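Local coordinates for protein putative cell surface hydrolase (Lactobacillus plantarum, PDB 3LP5) that probably acts as a cell-surface hydrolase of the alpha/beta hydrolase fold, its substrate and exact reaction not being established, at residues A[9-14]-A[18-23]; A[100-105]-A[110-115]; A[210-213]-A[218-221]; A[167-172]-A[228-233]; A[187-192]-A[202-207]. One frame throughout, in Å; residues are numbered along the deposited sequence.

Contact 1: A[9-14]-A[18-23]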
# COMPACT_ATOMS: atom_id res chain seq x y z
N MET A 9 4.53 5.23 0.66
CA MET A 9 3.45 4.92 -0.29
C MET A 9 4.06 4.41 -1.58
O MET A 9 5.01 5.00 -2.12
CB MET A 9 2.59 6.16 -0.59
CG MET A 9 2.08 6.97 0.73
SD MET A 9 1.29 8.58 0.31
CE MET A 9 2.73 9.61 0.50
N VAL A 10 3.50 3.31 -2.09
CA VAL A 10 4.04 2.63 -3.27
C VAL A 10 2.91 2.40 -4.23
O VAL A 10 1.90 1.75 -3.89
CB VAL A 10 4.64 1.22 -2.93
CG1 VAL A 10 5.15 0.52 -4.22
CG2 VAL A 10 5.81 1.36 -1.93
N PRO A 11 3.04 2.97 -5.41
CA PRO A 11 1.95 2.91 -6.34
C PRO A 11 2.09 1.67 -7.25
O PRO A 11 2.94 0.85 -7.02
CB PRO A 11 2.11 4.23 -7.12
CG PRO A 11 3.65 4.35 -7.28
CD PRO A 11 4.16 3.81 -5.89
N GLY A 12 1.19 1.50 -8.21
CA GLY A 12 1.16 0.36 -9.11
C GLY A 12 1.62 0.73 -10.51
O GLY A 12 2.49 1.59 -10.69
N SER A 13 1.02 0.12 -11.52
CA SER A 13 1.41 0.39 -12.90
C SER A 13 0.86 1.71 -13.44
O SER A 13 0.05 2.38 -12.79
CB SER A 13 0.96 -0.78 -13.76
OG SER A 13 -0.45 -0.88 -13.70
N SER A 14 1.29 2.09 -14.64
CA SER A 14 0.91 3.41 -15.11
C SER A 14 -0.59 3.66 -15.36
O SER A 14 -1.03 4.81 -15.22
CB SER A 14 1.79 3.92 -16.27
OG SER A 14 1.51 3.23 -17.46
N ASN A 18 -2.85 8.05 -12.42
CA ASN A 18 -3.71 9.21 -12.20
C ASN A 18 -4.45 9.12 -10.84
O ASN A 18 -4.47 10.12 -10.08
CB ASN A 18 -4.71 9.42 -13.37
CG ASN A 18 -4.13 10.30 -14.54
OD1 ASN A 18 -4.67 10.32 -15.69
ND2 ASN A 18 -3.06 11.04 -14.24
N ARG A 19 -5.04 7.94 -10.55
CA ARG A 19 -5.69 7.73 -9.27
C ARG A 19 -4.71 7.97 -8.12
O ARG A 19 -4.99 8.75 -7.19
CB ARG A 19 -6.31 6.33 -9.14
CG ARG A 19 -7.15 6.25 -7.89
CD ARG A 19 -7.48 4.83 -7.44
NE ARG A 19 -8.32 4.08 -8.38
CZ ARG A 19 -9.64 4.07 -8.35
NH1 ARG A 19 -10.33 4.78 -7.44
NH2 ARG A 19 -10.30 3.37 -9.23
N PHE A 20 -3.56 7.30 -8.16
CA PHE A 20 -2.52 7.52 -7.12
C PHE A 20 -2.21 9.00 -6.87
O PHE A 20 -2.26 9.46 -5.72
CB PHE A 20 -1.27 6.73 -7.44
CG PHE A 20 -0.24 6.70 -6.32
CD1 PHE A 20 -0.40 5.84 -5.23
CD2 PHE A 20 0.87 7.53 -6.39
CE1 PHE A 20 0.56 5.77 -4.23
CE2 PHE A 20 1.87 7.52 -5.40
CZ PHE A 20 1.72 6.62 -4.29
N ASP A 21 -1.89 9.75 -7.94
CA ASP A 21 -1.52 11.15 -7.82
C ASP A 21 -2.68 11.98 -7.25
O ASP A 21 -2.48 12.85 -6.42
CB ASP A 21 -1.14 11.71 -9.20
CG ASP A 21 0.24 11.17 -9.71
OD1 ASP A 21 0.85 10.28 -9.06
OD2 ASP A 21 0.71 11.65 -10.77
N SER A 22 -3.89 11.67 -7.69
CA SER A 22 -5.06 12.32 -7.15
C SER A 22 -5.24 12.05 -5.67
O SER A 22 -5.54 12.99 -4.92
CB SER A 22 -6.32 11.87 -7.89
OG SER A 22 -6.27 12.40 -9.21
N LEU A 23 -5.03 10.80 -5.25
CA LEU A 23 -5.10 10.45 -3.84
C LEU A 23 -4.14 11.27 -3.00
O LEU A 23 -4.53 11.74 -1.94
CB LEU A 23 -4.85 8.94 -3.58
CG LEU A 23 -5.90 8.00 -4.21
CD1 LEU A 23 -5.54 6.50 -3.96
CD2 LEU A 23 -7.29 8.33 -3.68
O HOH W 1 -3.18 6.70 -14.83
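One face of the F20 ring is taken by P11, and M9 sits at the ring's edge, where D21 OD1 of the same helix also lies in the ring plane. P11 CB lies 3.3 Å from the centroid of the F20 ring and only 5° off its normal, a CH-pi contact over the middle of the face. Near the ring plane, M9 CB meets F20 CZ at 3.8 Å, while the thioether of M9 then bends away. F20 reaches this place because CG stands anti to the backbone N (chi1 -170°), which swings the ring off helix 17-30 toward the sheet, where V64 and H105 also touch it. Farther along the loop, a water accepts from N18 N at 2.8 Å and can donate to S14 O at 2.9 Å, linking the two backbones. Such a turn from strand 7-10 into the next helix is where alpha/beta hydrolases commonly place oxyanion-hole backbone groups, a role that is possible here but unproven. The chemistry is divided accordingly: the side-chain contact is apolar and buried, resting on a proline carbon and an aromatic face, and polar linkage is left to one water.

Contact 2: A[100-105]-A[110-115]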
# COMPACT_ATOMS: atom_id res chain seq x y z
N PHE A 100 7.04 2.83 11.02
CA PHE A 100 6.47 3.47 9.83
C PHE A 100 5.10 2.86 9.48
O PHE A 100 4.68 1.84 10.05
CB PHE A 100 7.44 3.37 8.60
CG PHE A 100 7.62 1.97 8.09
CD1 PHE A 100 7.00 1.56 6.95
CD2 PHE A 100 8.43 1.05 8.77
CE1 PHE A 100 7.15 0.26 6.44
CE2 PHE A 100 8.59 -0.30 8.30
CZ PHE A 100 7.96 -0.69 7.13
N TYR A 101 4.37 3.55 8.62
CA TYR A 101 3.15 3.03 8.03
C TYR A 101 3.32 2.89 6.51
O TYR A 101 4.07 3.63 5.84
CB TYR A 101 1.97 3.96 8.32
CG TYR A 101 1.99 4.52 9.72
CD1 TYR A 101 1.44 3.80 10.75
CD2 TYR A 101 2.68 5.70 10.02
CE1 TYR A 101 1.45 4.26 12.02
CE2 TYR A 101 2.73 6.18 11.33
CZ TYR A 101 2.09 5.45 12.33
OH TYR A 101 2.07 5.86 13.65
N ALA A 102 2.58 1.96 5.96
CA ALA A 102 2.74 1.67 4.54
C ALA A 102 1.40 1.74 3.83
O ALA A 102 0.39 1.25 4.35
CB ALA A 102 3.37 0.28 4.39
N LEU A 103 1.40 2.38 2.63
CA LEU A 103 0.27 2.37 1.75
C LEU A 103 0.72 1.76 0.43
O LEU A 103 1.71 2.22 -0.16
CB LEU A 103 -0.26 3.78 1.48
CG LEU A 103 -1.45 3.90 0.52
CD1 LEU A 103 -2.74 3.38 1.08
CD2 LEU A 103 -1.74 5.33 0.04
N GLY A 104 -0.01 0.76 -0.05
CA GLY A 104 0.27 0.13 -1.36
C GLY A 104 -0.94 0.23 -2.27
O GLY A 104 -2.04 -0.29 -1.96
N HIS A 105 -0.78 0.91 -3.41
CA HIS A 105 -1.90 1.02 -4.32
C HIS A 105 -1.72 0.01 -5.44
O HIS A 105 -0.65 -0.09 -6.04
CB HIS A 105 -2.01 2.44 -4.90
CG HIS A 105 -3.15 2.60 -5.86
ND1 HIS A 105 -3.04 3.28 -7.04
CD2 HIS A 105 -4.43 2.13 -5.82
CE1 HIS A 105 -4.19 3.23 -7.70
NE2 HIS A 105 -5.05 2.54 -6.98
N LEU A 110 1.07 -5.63 -3.35
CA LEU A 110 1.85 -6.86 -3.52
C LEU A 110 3.35 -6.63 -3.31
O LEU A 110 4.08 -7.46 -2.65
CB LEU A 110 1.66 -7.43 -4.96
CG LEU A 110 0.25 -7.45 -5.55
CD1 LEU A 110 0.20 -8.33 -6.85
CD2 LEU A 110 -0.72 -7.97 -4.49
N ILE A 111 3.85 -5.57 -3.91
CA ILE A 111 5.26 -5.16 -3.65
C ILE A 111 5.55 -5.01 -2.15
O ILE A 111 6.50 -5.64 -1.61
CB ILE A 111 5.63 -3.93 -4.43
CG1 ILE A 111 5.42 -4.20 -5.91
CG2 ILE A 111 7.13 -3.49 -4.09
CD1 ILE A 111 5.28 -2.89 -6.83
N TRP A 112 4.70 -4.25 -1.45
CA TRP A 112 4.83 -4.12 0.02
C TRP A 112 4.76 -5.48 0.67
O TRP A 112 5.56 -5.78 1.55
CB TRP A 112 3.71 -3.24 0.70
CG TRP A 112 4.06 -1.87 0.87
CD1 TRP A 112 3.44 -0.77 0.26
CD2 TRP A 112 5.18 -1.34 1.60
NE1 TRP A 112 4.08 0.39 0.65
CE2 TRP A 112 5.17 0.07 1.42
CE3 TRP A 112 6.17 -1.92 2.44
CZ2 TRP A 112 6.12 0.92 2.04
CZ3 TRP A 112 7.13 -1.07 3.04
CH2 TRP A 112 7.10 0.33 2.83
N THR A 113 3.82 -6.33 0.23
CA THR A 113 3.67 -7.59 0.98
C THR A 113 4.92 -8.45 0.90
O THR A 113 5.30 -9.12 1.86
CB THR A 113 2.44 -8.44 0.46
OG1 THR A 113 1.24 -7.67 0.61
CG2 THR A 113 2.28 -9.69 1.28
N LEU A 114 5.46 -8.56 -0.30
CA LEU A 114 6.59 -9.41 -0.54
C LEU A 114 7.80 -8.81 0.25
O LEU A 114 8.54 -9.54 0.91
CB LEU A 114 6.83 -9.51 -2.07
CG LEU A 114 7.88 -10.53 -2.49
CD1 LEU A 114 7.52 -11.93 -2.03
CD2 LEU A 114 8.11 -10.49 -4.04
N PHE A 115 7.98 -7.50 0.18
CA PHE A 115 9.04 -6.84 0.97
C PHE A 115 8.88 -7.18 2.46
O PHE A 115 9.88 -7.52 3.12
CB PHE A 115 8.97 -5.33 0.76
CG PHE A 115 9.78 -4.55 1.77
CD1 PHE A 115 11.14 -4.36 1.58
CD2 PHE A 115 9.18 -4.06 2.91
CE1 PHE A 115 11.90 -3.67 2.53
CE2 PHE A 115 9.95 -3.40 3.89
CZ PHE A 115 11.29 -3.21 3.68
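W112 carries this contact, its indole packed between helix 107-118 and strand 99-105, with A102 and F100 as its main partners. The methyl of A102 sits over one face of the indole, A102 CB being 3.6 Å from the centroid of the six-membered ring of W112 and 16° off the normal, a CH-pi contact. F100 meets the far end of the same ring system, F100 CE1 lying 3.6 Å from W112 CH2. Their planes are tilted by 30°, and the rings are slid so far apart that they hardly overlap. F100 points its ring here with CG set between the backbone N and the carbonyl carbon. On the pyrrole side, W112 NE1 gives L103 O a weak hydrogen bond of 3.1 Å, bent to 132°. At the ring edge, W112 CD1 packs 3.7 Å from G104 CA, leaving little room at G104 for a CB. The buried N-H thus finds a backbone acceptor while the carbons pack against the strand. Strand 99-105 turns sharply into helix 107-118 just after H105, and with G104, S106 and G108 this is consistent with the nucleophile elbow (GxSxG) of the alpha/beta hydrolase fold, S106 being the probable nucleophile.

Contact 3: A[210-213]-A[218-221]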
# COMPACT_ATOMS: atom_id res chain seq x y z
N ALA A 210 -13.24 0.65 -6.67
CA ALA A 210 -11.81 0.73 -6.29
C ALA A 210 -10.94 -0.21 -7.13
O ALA A 210 -9.74 0.02 -7.24
CB ALA A 210 -11.56 0.50 -4.78
N ASN A 211 -11.54 -1.22 -7.77
CA ASN A 211 -10.76 -2.18 -8.57
C ASN A 211 -10.41 -1.65 -9.98
O ASN A 211 -9.65 -2.30 -10.69
CB ASN A 211 -11.53 -3.50 -8.76
CG ASN A 211 -11.63 -4.32 -7.47
OD1 ASN A 211 -11.06 -3.96 -6.44
ND2 ASN A 211 -12.43 -5.39 -7.51
N THR A 212 -11.05 -0.53 -10.40
CA THR A 212 -10.84 -0.02 -11.75
C THR A 212 -9.61 0.83 -11.74
O THR A 212 -9.29 1.47 -10.72
CB THR A 212 -12.03 0.89 -12.22
OG1 THR A 212 -12.22 1.94 -11.25
CG2 THR A 212 -13.29 0.09 -12.30
N ALA A 213 -8.92 0.84 -12.87
CA ALA A 213 -7.72 1.67 -13.08
C ALA A 213 -8.07 3.16 -13.09
O ALA A 213 -7.44 3.96 -12.43
CB ALA A 213 -7.06 1.30 -14.41
N PRO A 218 -15.97 10.52 -6.63
CA PRO A 218 -16.59 10.02 -5.44
C PRO A 218 -15.78 8.90 -4.80
O PRO A 218 -15.71 8.84 -3.56
CB PRO A 218 -17.95 9.50 -5.93
CG PRO A 218 -18.29 10.49 -6.92
CD PRO A 218 -16.98 10.70 -7.69
N GLN A 219 -15.19 8.02 -5.61
CA GLN A 219 -14.38 6.96 -5.03
C GLN A 219 -13.08 7.44 -4.36
O GLN A 219 -12.68 6.88 -3.33
CB GLN A 219 -14.21 5.69 -5.93
CG GLN A 219 -13.48 5.88 -7.22
CD GLN A 219 -13.74 4.78 -8.28
OE1 GLN A 219 -14.87 4.55 -8.74
NE2 GLN A 219 -12.68 4.17 -8.72
N ASN A 220 -12.40 8.43 -4.95
CA ASN A 220 -11.19 8.98 -4.30
C ASN A 220 -11.48 9.67 -2.95
O ASN A 220 -10.69 9.57 -2.01
CB ASN A 220 -10.46 9.94 -5.27
CG ASN A 220 -9.92 9.21 -6.52
OD1 ASN A 220 -9.85 7.98 -6.54
ND2 ASN A 220 -9.57 9.97 -7.57
N LYS A 221 -12.59 10.38 -2.86
CA LYS A 221 -12.96 10.98 -1.56
C LYS A 221 -13.14 9.96 -0.44
O LYS A 221 -12.68 10.20 0.66
CB LYS A 221 -14.24 11.84 -1.66
CG LYS A 221 -14.01 13.14 -2.48
CD LYS A 221 -15.07 14.24 -2.12
CE LYS A 221 -16.42 14.04 -2.83
NZ LYS A 221 -17.61 14.52 -2.01
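The CA atoms of A210 and Q219 are the nearest across the contact, 6.9 Å apart, with an irregular loop on one side and the first turns of helix 217-231 on the other. The loop follows the last strand of the sheet, the part of the alpha/beta hydrolase fold that usually carries the catalytic histidine; H214, between the two segments, would suit that position, although nothing here proves the role. Q219 does most of the bridging. Its CG stands between the backbone N and the carbonyl carbon (chi1 64°), and from there the chain runs out extended, so that the amide group arrives at the loop. On the way, Q219 CB passes 4.1 Å from V207 CG1, just after the last strand. The amide is probably turned over in the model, so the identity of its two ends should not be pressed: the atom modelled as Q219 NE2 lies 3.4 Å from T212 OG1 and 4.1 Å from A210 N. The T212 hydroxyl has stronger partners in the loop itself, being hydrogen-bonded to G209 O and to H214 O. With a single proton it cannot donate fully to both carbonyls at once, which may leave some sharing between them. The base of Q219 is steadied at the helix start, where its backbone N bonds to D216 OD1. R19 of helix 17-30 joins the loop from outside, R19 NH2 donating to the backbone oxygen T212 O.

Contact 4: A[167-172]-A[228-233]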
# COMPACT_ATOMS: atom_id res chain seq x y z
N THR A 167 -1.08 -4.37 11.69
CA THR A 167 -2.50 -4.17 11.44
C THR A 167 -2.65 -3.89 9.97
O THR A 167 -2.00 -2.97 9.45
CB THR A 167 -3.07 -2.96 12.28
OG1 THR A 167 -3.22 -3.39 13.63
CG2 THR A 167 -4.45 -2.63 11.88
N VAL A 168 -3.50 -4.69 9.29
CA VAL A 168 -3.68 -4.60 7.88
C VAL A 168 -5.11 -4.27 7.48
O VAL A 168 -6.07 -4.95 7.92
CB VAL A 168 -3.25 -5.89 7.13
CG1 VAL A 168 -3.43 -5.71 5.60
CG2 VAL A 168 -1.76 -6.26 7.51
N TYR A 169 -5.22 -3.22 6.63
CA TYR A 169 -6.50 -2.87 5.92
C TYR A 169 -6.40 -3.13 4.42
O TYR A 169 -5.44 -2.68 3.76
CB TYR A 169 -6.86 -1.41 6.15
CG TYR A 169 -6.93 -1.06 7.61
CD1 TYR A 169 -8.16 -1.14 8.30
CD2 TYR A 169 -5.80 -0.63 8.30
CE1 TYR A 169 -8.27 -0.84 9.65
CE2 TYR A 169 -5.89 -0.30 9.68
CZ TYR A 169 -7.13 -0.41 10.32
OH TYR A 169 -7.24 -0.15 11.64
N SER A 170 -7.34 -3.91 3.89
CA SER A 170 -7.37 -4.19 2.48
C SER A 170 -8.69 -3.64 1.89
O SER A 170 -9.76 -4.14 2.22
CB SER A 170 -7.25 -5.70 2.23
OG SER A 170 -7.39 -6.00 0.82
N ILE A 171 -8.59 -2.59 1.08
CA ILE A 171 -9.75 -2.02 0.34
C ILE A 171 -9.89 -2.76 -0.97
O ILE A 171 -8.90 -2.96 -1.67
CB ILE A 171 -9.53 -0.54 0.06
CG1 ILE A 171 -9.50 0.26 1.41
CG2 ILE A 171 -10.55 0.03 -0.99
CD1 ILE A 171 -8.87 1.67 1.29
N ALA A 172 -11.13 -3.18 -1.27
CA ALA A 172 -11.50 -3.77 -2.56
C ALA A 172 -12.81 -3.18 -3.08
O ALA A 172 -13.67 -2.71 -2.31
CB ALA A 172 -11.64 -5.28 -2.40
N ARG A 228 -7.20 8.44 5.97
CA ARG A 228 -7.17 9.29 7.20
C ARG A 228 -7.66 8.59 8.50
O ARG A 228 -6.98 8.62 9.52
CB ARG A 228 -7.94 10.57 6.96
CG ARG A 228 -7.21 11.49 6.01
CD ARG A 228 -8.06 12.74 5.73
NE ARG A 228 -8.31 13.48 6.98
CZ ARG A 228 -9.36 14.26 7.19
NH1 ARG A 228 -10.26 14.46 6.25
NH2 ARG A 228 -9.46 14.91 8.35
N GLN A 229 -8.82 7.95 8.45
CA GLN A 229 -9.38 7.26 9.59
C GLN A 229 -8.57 6.03 10.05
O GLN A 229 -8.41 5.84 11.24
CB GLN A 229 -10.82 6.84 9.29
CG GLN A 229 -11.47 5.99 10.39
CD GLN A 229 -12.96 6.03 10.32
OE1 GLN A 229 -13.54 6.92 9.68
NE2 GLN A 229 -13.60 5.09 10.97
N TYR A 230 -8.10 5.20 9.13
CA TYR A 230 -7.53 3.89 9.53
C TYR A 230 -6.02 3.87 9.37
O TYR A 230 -5.35 3.30 10.20
CB TYR A 230 -8.15 2.73 8.72
CG TYR A 230 -9.61 2.48 9.10
CD1 TYR A 230 -9.95 1.88 10.33
CD2 TYR A 230 -10.64 2.87 8.25
CE1 TYR A 230 -11.29 1.69 10.67
CE2 TYR A 230 -11.98 2.69 8.59
CZ TYR A 230 -12.30 2.08 9.78
OH TYR A 230 -13.62 1.89 10.08
N LEU A 231 -5.47 4.48 8.33
CA LEU A 231 -3.99 4.40 8.16
C LEU A 231 -3.32 5.44 9.03
O LEU A 231 -2.33 5.13 9.73
CB LEU A 231 -3.53 4.57 6.70
CG LEU A 231 -2.01 4.26 6.51
CD1 LEU A 231 -1.62 2.82 6.91
CD2 LEU A 231 -1.52 4.57 5.14
N LEU A 232 -3.84 6.67 8.98
CA LEU A 232 -3.28 7.78 9.76
C LEU A 232 -3.87 7.85 11.17
O LEU A 232 -3.35 8.57 12.00
CB LEU A 232 -3.51 9.12 9.05
CG LEU A 232 -2.89 9.19 7.65
CD1 LEU A 232 -3.14 10.57 6.94
CD2 LEU A 232 -1.41 8.89 7.65
N ALA A 233 -4.96 7.13 11.42
CA ALA A 233 -5.64 7.14 12.72
C ALA A 233 -5.97 8.56 13.23
O ALA A 233 -5.83 8.89 14.39
CB ALA A 233 -4.86 6.31 13.78
O HOH W 2 -5.99 2.27 12.50
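Y169 leaves strand 167-172 pointing at Y230 of helix 217-231, and Y230 CB lies over one face of its ring. Starting at CB, the chain turns with CG anti to the carbonyl carbon (chi1 -55°), which sets the ring against the helix. Y169 CG is 4.1 Å from Y230 CB and Y169 CD1 3.9 Å from the same atom; the next, Y169 CE1, comes to 3.3 Å from Y230 CD1. Across the ring, Y169 CE2 faces the backbone oxygen Y230 O at 3.7 Å, and Y169 CZ is 3.6 Å from Y230 CD1. Y230 CB itself sits 3.6 Å from the centroid of the Y169 ring and 11° off its normal, a CH-pi contact. The two ring planes stand at 41°. At the tip, Y169 OH holds a water at 2.9 Å, which in turn donates to Y230 O. With an alanine here, Y230 CB would probably lose the aromatic face it rests on, and the water its phenol. M132, T203 and I205 also touch Y169, placing the pair between the sheet and the helix. In effect, carbon contacts hold the tyrosines together, while a hydroxyl, a water and a main-chain carbonyl add a polar link.

Contact 5: A[187-192]-A[202-207]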
# COMPACT_ATOMS: atom_id res chain seq x y z
N SER A 187 -9.59 -12.02 -7.25
CA SER A 187 -8.13 -11.93 -7.05
C SER A 187 -7.76 -11.07 -5.80
O SER A 187 -6.99 -11.49 -4.97
CB SER A 187 -7.48 -11.37 -8.34
OG SER A 187 -6.11 -11.07 -8.13
N VAL A 188 -8.33 -9.88 -5.65
CA VAL A 188 -8.08 -9.03 -4.45
C VAL A 188 -8.42 -9.81 -3.19
O VAL A 188 -7.73 -9.69 -2.20
CB VAL A 188 -8.92 -7.76 -4.52
CG1 VAL A 188 -8.63 -6.83 -3.29
CG2 VAL A 188 -8.57 -7.01 -5.79
N ASN A 189 -9.48 -10.62 -3.25
CA ASN A 189 -9.94 -11.37 -2.10
C ASN A 189 -8.95 -12.45 -1.61
O ASN A 189 -9.04 -12.86 -0.47
CB ASN A 189 -11.29 -12.02 -2.43
CG ASN A 189 -12.02 -12.49 -1.18
OD1 ASN A 189 -12.14 -11.75 -0.20
ND2 ASN A 189 -12.47 -13.72 -1.20
N TYR A 190 -7.99 -12.87 -2.43
CA TYR A 190 -6.96 -13.84 -1.98
C TYR A 190 -6.04 -13.24 -0.88
O TYR A 190 -5.33 -13.95 -0.16
CB TYR A 190 -6.12 -14.34 -3.17
CG TYR A 190 -6.73 -15.48 -3.95
CD1 TYR A 190 -7.97 -15.35 -4.56
CD2 TYR A 190 -5.98 -16.66 -4.20
CE1 TYR A 190 -8.50 -16.42 -5.33
CE2 TYR A 190 -6.49 -17.70 -4.97
CZ TYR A 190 -7.75 -17.58 -5.53
OH TYR A 190 -8.23 -18.61 -6.33
N GLY A 191 -6.10 -11.92 -0.74
CA GLY A 191 -5.42 -11.18 0.37
C GLY A 191 -5.67 -11.85 1.74
O GLY A 191 -4.72 -12.00 2.54
N LYS A 192 -6.91 -12.26 2.00
CA LYS A 192 -7.24 -12.81 3.32
C LYS A 192 -6.49 -14.12 3.62
O LYS A 192 -6.19 -14.40 4.79
CB LYS A 192 -8.73 -13.02 3.45
CG LYS A 192 -9.18 -14.23 2.67
CD LYS A 192 -10.73 -14.37 2.41
CE LYS A 192 -11.58 -13.79 3.48
NZ LYS A 192 -12.98 -14.43 3.44
N PHE A 202 -6.68 -8.04 10.64
CA PHE A 202 -6.90 -7.90 9.20
C PHE A 202 -8.30 -7.43 8.96
O PHE A 202 -9.25 -8.02 9.51
CB PHE A 202 -6.68 -9.24 8.50
CG PHE A 202 -6.96 -9.21 7.03
CD1 PHE A 202 -6.13 -8.49 6.17
CD2 PHE A 202 -8.04 -9.90 6.51
CE1 PHE A 202 -6.36 -8.46 4.81
CE2 PHE A 202 -8.31 -9.86 5.16
CZ PHE A 202 -7.46 -9.17 4.29
N THR A 203 -8.43 -6.35 8.18
CA THR A 203 -9.75 -5.70 7.95
C THR A 203 -10.01 -5.47 6.46
O THR A 203 -9.23 -4.82 5.81
CB THR A 203 -9.86 -4.36 8.70
OG1 THR A 203 -9.73 -4.64 10.08
CG2 THR A 203 -11.21 -3.67 8.53
N GLU A 204 -11.09 -6.07 5.93
CA GLU A 204 -11.50 -5.83 4.57
C GLU A 204 -12.52 -4.72 4.54
O GLU A 204 -13.43 -4.69 5.37
CB GLU A 204 -12.13 -7.09 3.95
CG GLU A 204 -11.19 -8.28 4.10
CD GLU A 204 -11.88 -9.62 3.79
OE1 GLU A 204 -12.02 -9.91 2.59
OE2 GLU A 204 -12.27 -10.36 4.74
N ILE A 205 -12.37 -3.84 3.54
CA ILE A 205 -13.23 -2.66 3.40
C ILE A 205 -13.64 -2.61 1.95
O ILE A 205 -12.79 -2.78 1.09
CB ILE A 205 -12.49 -1.32 3.79
CG1 ILE A 205 -12.03 -1.35 5.23
CG2 ILE A 205 -13.40 -0.05 3.53
CD1 ILE A 205 -10.93 -0.34 5.63
N THR A 206 -14.93 -2.35 1.67
CA THR A 206 -15.38 -2.19 0.31
C THR A 206 -15.50 -0.73 -0.08
O THR A 206 -16.06 0.09 0.65
CB THR A 206 -16.75 -2.90 0.05
OG1 THR A 206 -16.68 -4.23 0.55
CG2 THR A 206 -17.03 -3.00 -1.42
N VAL A 207 -14.97 -0.41 -1.25
CA VAL A 207 -15.22 0.86 -1.91
C VAL A 207 -15.59 0.51 -3.34
O VAL A 207 -14.78 -0.06 -4.09
CB VAL A 207 -13.94 1.78 -1.90
CG1 VAL A 207 -14.14 3.03 -2.74
CG2 VAL A 207 -13.63 2.16 -0.48
O HOH W 3 -9.70 -10.54 1.33
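F202 turns its ring toward the turn V188 to G191 and K192, where K192 and G191 approach obliquely. Its CG lies anti to the backbone N (chi1 177°), and this carries F202 CE2 to 3.6 Å from K192 CB. The contact joins the turn and helix that follow strand 167-172 to strand 201-206, an outermost strand of the sheet within the chain. A glycine at G191 suits the tight type I turn, since a CB there would be crowded by V188 O. Two residues along the strand, E204 and K192 cross obliquely: K192 CE touches E204 OE2 at 3.7 Å, but K192 NZ, 4.3 Å from E204 OE2, is too far for a salt bridge. The N189 amide and the E204 carboxylate lie nearly coplanar, their planes 22° apart. Since that amide is probably turned over in the model, the 3.3 Å between the atom modelled as N189 OD1 and E204 OE1 may hide a hydrogen bond. A water in the plane of the F202 ring, at its edge, can donate to E204 OE1 at 2.7 Å and to N189 O at 3.0 Å, though perhaps not fully to both. A serine in place of F202 would probably leave K192 CB and G191 without their aromatic neighbour. The contact therefore pairs an aromatic–aliphatic base with a hydrated edge, where K192 would probably ease the negative charge of E204 at longer range.

In the fold
Contacts 1, 2, 4 and 5 reach one mixed sheet; contact 3 lies beside it. Along the chain come contact 1, contact 2 and then contact 4, whose long loop encloses contact 5 followed by contact 3. Strands 7-10 and 99-105, neighbours in the sheet, join contacts 1 and 2, with centres about 13 Å apart; strands 167-172 and 201-206 likewise join contacts 4 and 5, centres about 12 Å apart. Contacts 3 and 4 both use helix 217-231, and L231 of contact 4 packs on the strand of contact 2. R19 links contacts 1 and 3, centres about 11 Å apart. The loops after strands 7-10, 99-105 and 201-206 probably lie round the active site.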